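Local coordinates for protein putative glucarate dehydratase (Pseudomonas fluorescens, PDB 4IT1) that probably catalyses the magnesium-dependent dehydration of D-glucarate to 5-dehydro-4-deoxy-D-glucarate, as a member of the mandelate racemase/muconate lactonizing enzyme family, at residues A[52-57]-A[78-83]; A[298-303]-A[329-334]; A[184-189]-A[200-205]. One frame throughout, in Å; residues are numbered along the deposited sequence.

Interaction 1: residues A[52-57]-A[78-83]; sequences LRSIIE and AIQQQV
Gln80 of helix 74-87 reaches across to strand 50-60 and meets Ser54 through a short hydrogen bond. Ser54 OG lies 2.6 Å from Gln80 OE1, in the carbonyl plane and on a lone pair of the amide oxygen, with an angle of 109° at OE1. Gln80 CG stands anti to its own carbonyl carbon (chi1 -65°), and the chain then runs extended (chi2 168°), which carries the amide across to the strand. The amide oxygen also sits 3.2 Å from Ser54 CB. Two residues on, Ile56 adds a looser van der Waals contact: its CD1 comes to 4.1 Å from Gln80 OE1, the two side chains crossing at about a right angle. All three residues are buried, and Gln80 NE2 bonds to Tyr71 O, a carbonyl that Ser54 OG also meets. The contact ties a helix to the sheet of the N-terminal domain that is characteristic of the enolase superfamily. Strand 50-60 is the middle of three antiparallel strands, with Ser54 bonded through its backbone to Ser70, and Gln80 also packs on Val30 of strand 25-36 and on Ser70 of strand 65-70.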
loop_
_atom_site.group_PDB
_atom_site.type_symbol
_atom_site.label_atom_id
_atom_site.label_comp_id
_atom_site.label_asym_id
_atom_site.label_seq_id
_atom_site.Cartn_x
_atom_site.Cartn_y
_atom_site.Cartn_z
ATOM N N LEU A 52 8.450 1.460 30.013
ATOM C CA LEU A 52 9.659 1.230 29.224
ATOM C C LEU A 52 9.493 1.614 27.755
ATOM O O LEU A 52 8.371 1.793 27.269
ATOM C CB LEU A 52 10.083 -0.238 29.330
ATOM C CG LEU A 52 9.985 -0.909 30.710
ATOM C CD1 LEU A 52 10.317 -2.396 30.624
ATOM C CD2 LEU A 52 10.868 -0.203 31.732
ATOM N N ARG A 53 10.623 1.728 27.056
ATOM C CA ARG A 53 10.668 2.183 25.671
ATOM C C ARG A 53 12.091 2.011 25.180
ATOM O O ARG A 53 13.017 1.988 25.982
ATOM C CB ARG A 53 10.272 3.666 25.580
ATOM C CG ARG A 53 9.666 4.089 24.249
ATOM C CD ARG A 53 8.174 3.775 24.179
ATOM N NE ARG A 53 7.662 3.923 22.817
ATOM C CZ ARG A 53 6.499 3.442 22.387
ATOM N NH1 ARG A 53 5.704 2.766 23.206
ATOM N NH2 ARG A 53 6.134 3.633 21.127
ATOM N N SER A 54 12.267 1.881 23.871
ATOM C CA SER A 54 13.602 1.810 23.291
ATOM C C SER A 54 13.788 2.866 22.201
ATOM O O SER A 54 12.871 3.133 21.416
ATOM C CB SER A 54 13.878 0.420 22.734
ATOM O OG SER A 54 13.010 0.140 21.655
ATOM N N ILE A 55 14.982 3.457 22.170
ATOM C CA ILE A 55 15.321 4.529 21.240
ATOM C C ILE A 55 16.382 4.029 20.265
ATOM O O ILE A 55 17.411 3.488 20.672
ATOM C CB ILE A 55 15.839 5.774 21.992
ATOM C CG1 ILE A 55 14.948 6.101 23.203
ATOM C CG2 ILE A 55 15.982 6.971 21.050
ATOM C CD1 ILE A 55 13.584 6.674 22.873
ATOM N N ILE A 56 16.114 4.202 18.974
ATOM C CA ILE A 56 17.009 3.741 17.916
ATOM C C ILE A 56 17.727 4.921 17.247
ATOM O O ILE A 56 17.096 5.902 16.858
ATOM C CB ILE A 56 16.243 2.920 16.847
ATOM C CG1 ILE A 56 15.588 1.674 17.458
ATOM C CG2 ILE A 56 17.169 2.496 15.718
ATOM C CD1 ILE A 56 14.250 1.922 18.126
ATOM N N GLU A 57 19.049 4.817 17.133
ATOM C CA GLU A 57 19.866 5.771 16.381
ATOM C C GLU A 57 20.516 5.072 15.200
ATOM O O GLU A 57 21.142 4.028 15.359
ATOM C CB GLU A 57 20.971 6.352 17.262
ATOM C CG GLU A 57 20.880 7.844 17.524
ATOM C CD GLU A 57 22.186 8.439 18.044
ATOM O OE1 GLU A 57 22.270 9.680 18.139
ATOM O OE2 GLU A 57 23.131 7.678 18.355
ATOM N N ALA A 78 15.646 -7.578 23.045
ATOM C CA ALA A 78 16.441 -8.728 22.624
ATOM C C ALA A 78 16.400 -8.911 21.114
ATOM O O ALA A 78 17.417 -9.218 20.492
ATOM C CB ALA A 78 15.952 -9.986 23.327
ATOM N N ILE A 79 15.216 -8.713 20.538
ATOM C CA ILE A 79 15.023 -8.796 19.092
ATOM C C ILE A 79 15.698 -7.617 18.379
ATOM O O ILE A 79 16.448 -7.814 17.424
ATOM C CB ILE A 79 13.519 -8.901 18.732
ATOM C CG1 ILE A 79 12.950 -10.271 19.155
ATOM C CG2 ILE A 79 13.285 -8.640 17.249
ATOM C CD1 ILE A 79 13.458 -11.463 18.357
ATOM N N GLN A 80 15.438 -6.404 18.860
ATOM C CA GLN A 80 16.066 -5.195 18.320
ATOM C C GLN A 80 17.596 -5.333 18.322
ATOM O O GLN A 80 18.247 -5.090 17.301
ATOM C CB GLN A 80 15.623 -3.950 19.112
ATOM C CG GLN A 80 14.135 -3.618 19.001
ATOM C CD GLN A 80 13.689 -2.576 20.014
ATOM O OE1 GLN A 80 14.403 -1.607 20.273
ATOM N NE2 GLN A 80 12.503 -2.768 20.593
ATOM N N GLN A 81 18.153 -5.753 19.459
ATOM C CA GLN A 81 19.598 -5.974 19.602
ATOM C C GLN A 81 20.140 -6.976 18.580
ATOM O O GLN A 81 21.127 -6.703 17.898
ATOM C CB GLN A 81 19.939 -6.433 21.023
ATOM C CG GLN A 81 19.928 -5.333 22.074
ATOM C CD GLN A 81 20.825 -5.646 23.264
ATOM O OE1 GLN A 81 21.157 -6.805 23.529
ATOM N NE2 GLN A 81 21.226 -4.605 23.986
ATOM N N GLN A 82 19.481 -8.129 18.477
ATOM C CA GLN A 82 19.829 -9.164 17.493
ATOM C C GLN A 82 19.922 -8.617 16.066
ATOM O O GLN A 82 20.871 -8.919 15.338
ATOM C CB GLN A 82 18.800 -10.298 17.538
ATOM C CG GLN A 82 18.927 -11.248 18.721
ATOM C CD GLN A 82 19.488 -12.604 18.338
ATOM O OE1 GLN A 82 18.919 -13.640 18.685
ATOM N NE2 GLN A 82 20.606 -12.607 17.615
ATOM N N VAL A 83 18.928 -7.819 15.676
ATOM C CA VAL A 83 18.858 -7.268 14.320
ATOM C C VAL A 83 19.885 -6.150 14.129
ATOM O O VAL A 83 20.551 -6.090 13.091
ATOM C CB VAL A 83 17.436 -6.777 13.967
ATOM C CG1 VAL A 83 17.396 -6.222 12.550
ATOM C CG2 VAL A 83 16.427 -7.908 14.104
#

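Interaction 2: residues A[298-303]-A[329-334]; sequences DEFRRS and AKMCDT
Phe300 and Cys332 have the nearest CA atoms of segments 298-303 and 329-334, 8.9 Å apart, on helices 297-306 and 322-334. No hydrogen bond joins the two segments, and the space between the backbones is bridged mainly by the ring of Phe300. With CG anti to the backbone N (chi1 178°), the ring extends across to the other helix and meets it in two ways. At its edge, near the ring plane, Phe300 CZ comes to 3.6 Å from Met331 O, and Phe300 CE2 to 4.0 Å from Cys332 SG. The Met331 chain bends at chi3 (78°), and its CE touches Phe300 CE1 at 3.7 Å. Met331 SD stands above the ring face at a distance, 4.9 Å from the centroid and 19° off the normal, a Met-aromatic contact, while Cys332 makes an edge-on sulfur-aromatic contact. These are neighbouring outer helices of the C-terminal barrel of the enolase superfamily: the strands that precede them, 288-290 and 311-314, lie side by side and parallel. An alanine at Phe300 would take away the whole ring, and Met331 CE and Cys332 SG would probably lose their aromatic partner, opening a gap between the helices. Within the first helix, Arg301 NH1 forms a salt bridge with Asp298 OD1 at 2.9 Å; the bond is nearly straight and almost in the guanidinium plane. In the second, Thr334 OG1 and Thr334 N both bond to Lys330 O, from opposite faces of its carbonyl plane. The second subunit packs here too: Arg301 NH1 also bonds to Thr334 O of the second subunit, and Met331 packs against Met331 of that subunit.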
loop_
_atom_site.group_PDB
_atom_site.type_symbol
_atom_site.label_atom_id
_atom_site.label_comp_id
_atom_site.label_asym_id
_atom_site.label_seq_id
_atom_site.Cartn_x
_atom_site.Cartn_y
_atom_site.Cartn_z
ATOM N N ASP A 298 -4.186 -10.307 8.483
ATOM C CA ASP A 298 -5.040 -11.496 8.507
ATOM C C ASP A 298 -6.315 -11.233 9.292
ATOM O O ASP A 298 -7.399 -11.630 8.878
ATOM C CB ASP A 298 -4.289 -12.694 9.094
ATOM C CG ASP A 298 -3.031 -13.024 8.321
ATOM O OD1 ASP A 298 -3.104 -13.163 7.080
ATOM O OD2 ASP A 298 -1.963 -13.142 8.954
ATOM N N GLU A 299 -6.180 -10.545 10.418
ATOM C CA GLU A 299 -7.336 -10.129 11.208
ATOM C C GLU A 299 -8.258 -9.202 10.408
ATOM O O GLU A 299 -9.490 -9.286 10.533
ATOM C CB GLU A 299 -6.880 -9.481 12.518
ATOM C CG GLU A 299 -6.194 -10.466 13.466
ATOM C CD GLU A 299 -5.650 -9.817 14.735
ATOM O OE1 GLU A 299 -4.974 -10.520 15.521
ATOM O OE2 GLU A 299 -5.886 -8.606 14.954
ATOM N N PHE A 300 -7.660 -8.341 9.578
ATOM C CA PHE A 300 -8.416 -7.429 8.713
ATOM C C PHE A 300 -9.328 -8.236 7.782
ATOM O O PHE A 300 -10.521 -7.951 7.692
ATOM C CB PHE A 300 -7.469 -6.519 7.917
ATOM C CG PHE A 300 -8.167 -5.569 6.961
ATOM C CD1 PHE A 300 -8.577 -5.995 5.694
ATOM C CD2 PHE A 300 -8.389 -4.239 7.316
ATOM C CE1 PHE A 300 -9.212 -5.125 4.820
ATOM C CE2 PHE A 300 -9.018 -3.359 6.444
ATOM C CZ PHE A 300 -9.430 -3.802 5.194
ATOM N N ARG A 301 -8.755 -9.249 7.122
ATOM C CA ARG A 301 -9.476 -10.157 6.223
ATOM C C ARG A 301 -10.644 -10.851 6.924
ATOM O O ARG A 301 -11.748 -10.933 6.381
ATOM C CB ARG A 301 -8.504 -11.212 5.634
ATOM C CG ARG A 301 -9.125 -12.241 4.681
ATOM C CD ARG A 301 -8.147 -13.316 4.197
ATOM N NE ARG A 301 -7.703 -14.170 5.306
ATOM C CZ ARG A 301 -6.498 -14.129 5.886
ATOM N NH1 ARG A 301 -5.557 -13.284 5.468
ATOM N NH2 ARG A 301 -6.224 -14.948 6.895
ATOM N N ARG A 302 -10.392 -11.370 8.120
ATOM C CA ARG A 302 -11.432 -12.077 8.863
ATOM C C ARG A 302 -12.502 -11.096 9.353
ATOM O O ARG A 302 -13.679 -11.439 9.411
ATOM C CB ARG A 302 -10.839 -12.898 10.021
ATOM C CG ARG A 302 -9.951 -14.061 9.564
ATOM C CD ARG A 302 -9.652 -15.064 10.680
ATOM N NE ARG A 302 -8.763 -14.535 11.719
ATOM C CZ ARG A 302 -7.426 -14.557 11.687
ATOM N NH1 ARG A 302 -6.766 -15.089 10.660
ATOM N NH2 ARG A 302 -6.742 -14.047 12.702
ATOM N N SER A 303 -12.100 -9.872 9.683
ATOM C CA SER A 303 -13.071 -8.862 10.126
ATOM C C SER A 303 -14.006 -8.486 8.995
ATOM O O SER A 303 -15.216 -8.386 9.182
ATOM C CB SER A 303 -12.379 -7.600 10.633
ATOM O OG SER A 303 -13.333 -6.719 11.192
ATOM N N ALA A 329 -4.447 1.995 5.387
ATOM C CA ALA A 329 -5.406 3.092 5.168
ATOM C C ALA A 329 -6.152 2.905 3.842
ATOM O O ALA A 329 -7.374 3.056 3.774
ATOM C CB ALA A 329 -4.713 4.446 5.217
ATOM N N LYS A 330 -5.400 2.551 2.806
ATOM C CA LYS A 330 -5.939 2.293 1.479
ATOM C C LYS A 330 -6.911 1.116 1.489
ATOM O O LYS A 330 -7.936 1.132 0.789
ATOM C CB LYS A 330 -4.789 2.034 0.501
ATOM C CG LYS A 330 -5.195 1.801 -0.944
ATOM C CD LYS A 330 -5.883 3.023 -1.529
ATOM C CE LYS A 330 -6.241 2.790 -2.985
ATOM N NZ LYS A 330 -7.128 3.866 -3.499
ATOM N N MET A 331 -6.588 0.100 2.288
ATOM C CA MET A 331 -7.428 -1.091 2.402
ATOM C C MET A 331 -8.733 -0.775 3.110
ATOM O O MET A 331 -9.785 -1.256 2.703
ATOM C CB MET A 331 -6.693 -2.228 3.115
ATOM C CG MET A 331 -5.643 -2.914 2.255
ATOM S SD MET A 331 -4.920 -4.386 3.022
ATOM C CE MET A 331 -6.190 -5.614 2.760
ATOM N N CYS A 332 -8.660 0.034 4.163
ATOM C CA CYS A 332 -9.860 0.503 4.854
ATOM C C CYS A 332 -10.769 1.271 3.900
ATOM O O CYS A 332 -11.985 1.056 3.882
ATOM C CB CYS A 332 -9.492 1.399 6.030
ATOM S SG CYS A 332 -8.691 0.528 7.391
ATOM N N ASP A 333 -10.164 2.159 3.109
ATOM C CA ASP A 333 -10.886 2.919 2.091
ATOM C C ASP A 333 -11.589 1.969 1.129
ATOM O O ASP A 333 -12.732 2.200 0.751
ATOM C CB ASP A 333 -9.937 3.840 1.318
ATOM C CG ASP A 333 -10.665 4.705 0.284
ATOM O OD1 ASP A 333 -11.342 5.676 0.676
ATOM O OD2 ASP A 333 -10.551 4.418 -0.925
ATOM N N THR A 334 -10.903 0.895 0.758
ATOM C CA THR A 334 -11.420 -0.067 -0.203
ATOM C C THR A 334 -12.616 -0.832 0.350
ATOM O O THR A 334 -13.557 -1.146 -0.386
ATOM C CB THR A 334 -10.313 -1.026 -0.642
ATOM O OG1 THR A 334 -9.297 -0.269 -1.300
ATOM C CG2 THR A 334 -10.827 -2.086 -1.590
#

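Interaction 3: residues A[184-189]-A[200-205]; sequences PDNWGE and AARMIE
Arg202, on helix 193-207, lays its guanidinium flat over the indole of Trp187 in the preceding loop. Its CG is anti to the backbone N (chi1 169°) and the chain stays extended to NE, so the side chain runs straight out from the helix and over one face of the indole. Arg202 CZ sits 3.8 Å from the centroid of the Trp187 six-membered ring, only 7° off the normal: a cation-pi stack with the planes nearly parallel. The aliphatic part joins in, Arg202 CD lying 3.4 Å from Trp187 CZ3. At the edge of the guanidinium, Arg202 NH2 donates to Asn186 OD1 at 3.1 Å with an N-H...O angle of 154°; the donor comes from above the amide's carbonyl plane rather than onto a lone pair. Consecutive loop residues thus hold both the face and the edge of one arginine, and the pairing with Asn186 helps fix how the guanidinium is turned over the indole. Met203, next in line, is buried and touches the six-membered ring of the same indole, with Met203 CE 3.8 Å from Trp187 CH2. Asp185 OD1 receives weak bonds from Trp187 N and Gly188 N within the loop, while its OD2 forms a salt bridge with Lys173. The loop joins strand 163-170 to helix 193-207, both parts of the C-terminal barrel; Met203 packs on Ala168 and Leu170 of that strand and on Pro373, and Trp374 meets both Met203 and the ring of Trp187.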
loop_
_atom_site.group_PDB
_atom_site.type_symbol
_atom_site.label_atom_id
_atom_site.label_comp_id
_atom_site.label_asym_id
_atom_site.label_seq_id
_atom_site.Cartn_x
_atom_site.Cartn_y
_atom_site.Cartn_z
ATOM N N PRO A 184 4.302 12.209 44.208
ATOM C CA PRO A 184 3.073 12.044 43.423
ATOM C C PRO A 184 2.940 13.073 42.291
ATOM O O PRO A 184 3.363 14.224 42.443
ATOM C CB PRO A 184 1.969 12.256 44.462
ATOM C CG PRO A 184 2.576 11.795 45.738
ATOM C CD PRO A 184 4.030 12.174 45.659
ATOM N N ASP A 185 2.358 12.643 41.170
ATOM C CA ASP A 185 2.095 13.511 40.016
ATOM C C ASP A 185 1.138 14.641 40.402
ATOM O O ASP A 185 0.406 14.529 41.388
ATOM C CB ASP A 185 1.531 12.690 38.839
ATOM C CG ASP A 185 0.129 12.133 39.118
ATOM O OD1 ASP A 185 -0.834 12.920 39.204
ATOM O OD2 ASP A 185 -0.018 10.899 39.240
ATOM N N ASN A 186 1.136 15.718 39.620
ATOM C CA ASN A 186 0.295 16.888 39.914
ATOM C C ASN A 186 -1.199 16.748 39.565
ATOM O O ASN A 186 -2.009 17.604 39.953
ATOM C CB ASN A 186 0.889 18.157 39.279
ATOM C CG ASN A 186 1.561 17.890 37.939
ATOM O OD1 ASN A 186 1.143 17.017 37.177
ATOM N ND2 ASN A 186 2.613 18.647 37.648
ATOM N N TRP A 187 -1.554 15.669 38.856
ATOM C CA TRP A 187 -2.930 15.433 38.376
ATOM C C TRP A 187 -3.956 15.174 39.488
ATOM O O TRP A 187 -5.132 15.519 39.347
ATOM C CB TRP A 187 -2.979 14.264 37.373
ATOM C CG TRP A 187 -2.180 14.460 36.109
ATOM C CD1 TRP A 187 -0.868 14.133 35.905
ATOM C CD2 TRP A 187 -2.649 15.018 34.876
ATOM N NE1 TRP A 187 -0.486 14.464 34.626
ATOM C CE2 TRP A 187 -1.565 15.004 33.971
ATOM C CE3 TRP A 187 -3.883 15.544 34.452
ATOM C CZ2 TRP A 187 -1.674 15.493 32.664
ATOM C CZ3 TRP A 187 -3.992 16.019 33.153
ATOM C CH2 TRP A 187 -2.891 15.993 32.275
ATOM N N GLY A 188 -3.523 14.552 40.582
ATOM C CA GLY A 188 -4.454 14.136 41.635
ATOM C C GLY A 188 -5.263 12.924 41.197
ATOM O O GLY A 188 -5.020 12.358 40.126
ATOM N N GLU A 189 -6.229 12.521 42.017
ATOM C CA GLU A 189 -7.028 11.345 41.710
ATOM C C GLU A 189 -8.181 11.676 40.767
ATOM O O GLU A 189 -8.611 12.828 40.664
ATOM C CB GLU A 189 -7.520 10.645 42.986
ATOM C CG GLU A 189 -8.754 11.247 43.640
ATOM C CD GLU A 189 -9.376 10.336 44.688
ATOM O OE1 GLU A 189 -8.662 9.465 45.235
ATOM O OE2 GLU A 189 -10.583 10.492 44.972
ATOM N N ALA A 200 -10.023 16.657 32.001
ATOM C CA ALA A 200 -10.183 17.047 30.598
ATOM C C ALA A 200 -9.941 18.543 30.416
ATOM O O ALA A 200 -9.173 18.955 29.537
ATOM C CB ALA A 200 -11.566 16.664 30.088
ATOM N N ALA A 201 -10.595 19.342 31.259
ATOM C CA ALA A 201 -10.414 20.793 31.264
ATOM C C ALA A 201 -8.933 21.155 31.252
ATOM O O ALA A 201 -8.497 21.961 30.426
ATOM C CB ALA A 201 -11.115 21.419 32.461
ATOM N N ARG A 202 -8.160 20.525 32.139
ATOM C CA ARG A 202 -6.722 20.754 32.197
ATOM C C ARG A 202 -6.065 20.528 30.845
ATOM O O ARG A 202 -5.244 21.338 30.409
ATOM C CB ARG A 202 -6.064 19.874 33.257
ATOM C CG ARG A 202 -4.545 19.880 33.171
ATOM C CD ARG A 202 -3.909 19.236 34.387
ATOM N NE ARG A 202 -2.477 19.021 34.184
ATOM C CZ ARG A 202 -1.619 18.713 35.153
ATOM N NH1 ARG A 202 -2.046 18.586 36.408
ATOM N NH2 ARG A 202 -0.331 18.541 34.869
ATOM N N MET A 203 -6.442 19.433 30.187
ATOM C CA MET A 203 -5.851 19.048 28.904
ATOM C C MET A 203 -6.282 19.965 27.767
ATOM O O MET A 203 -5.457 20.366 26.939
ATOM C CB MET A 203 -6.219 17.603 28.556
ATOM C CG MET A 203 -5.467 16.549 29.347
ATOM S SD MET A 203 -5.826 14.894 28.732
ATOM C CE MET A 203 -4.708 13.916 29.724
ATOM N N ILE A 204 -7.580 20.271 27.725
ATOM C CA ILE A 204 -8.149 21.180 26.722
ATOM C C ILE A 204 -7.540 22.585 26.830
ATOM O O ILE A 204 -7.131 23.158 25.822
ATOM C CB ILE A 204 -9.698 21.216 26.785
ATOM C CG1 ILE A 204 -10.271 19.837 26.422
ATOM C CG2 ILE A 204 -10.255 22.301 25.865
ATOM C CD1 ILE A 204 -11.764 19.689 26.627
ATOM N N GLU A 205 -7.466 23.117 28.051
ATOM C CA GLU A 205 -6.777 24.386 28.321
ATOM C C GLU A 205 -5.332 24.379 27.802
ATOM O O GLU A 205 -4.908 25.316 27.120
ATOM C CB GLU A 205 -6.830 24.717 29.827
ATOM C CG GLU A 205 -5.675 25.555 30.384
ATOM C CD GLU A 205 -5.771 27.038 30.051
ATOM O OE1 GLU A 205 -4.726 27.642 29.721
ATOM O OE2 GLU A 205 -6.883 27.606 30.126
#

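How the interactions relate
Along the chain the order is interaction 1, then interaction 3, then interaction 2. Interaction 1 belongs to the N-terminal domain, fastening helix 74-87 to a three-stranded antiparallel sheet. Interactions 2 and 3 belong to the barrel that carries the magnesium site, and lie on opposite sides of the chain's centre, their own centres about 37 Å apart. Interaction 1 is about 29 Å from interaction 2 and about 32 Å from interaction 3, centre to centre; none of the three touches another. Interaction 3 packs a loop on helix 193-207, early in the barrel, whereas interaction 2 joins two later helices that also take part in the subunit interface. The contacts are local, one within the N-terminal domain and two at separate places round the barrel.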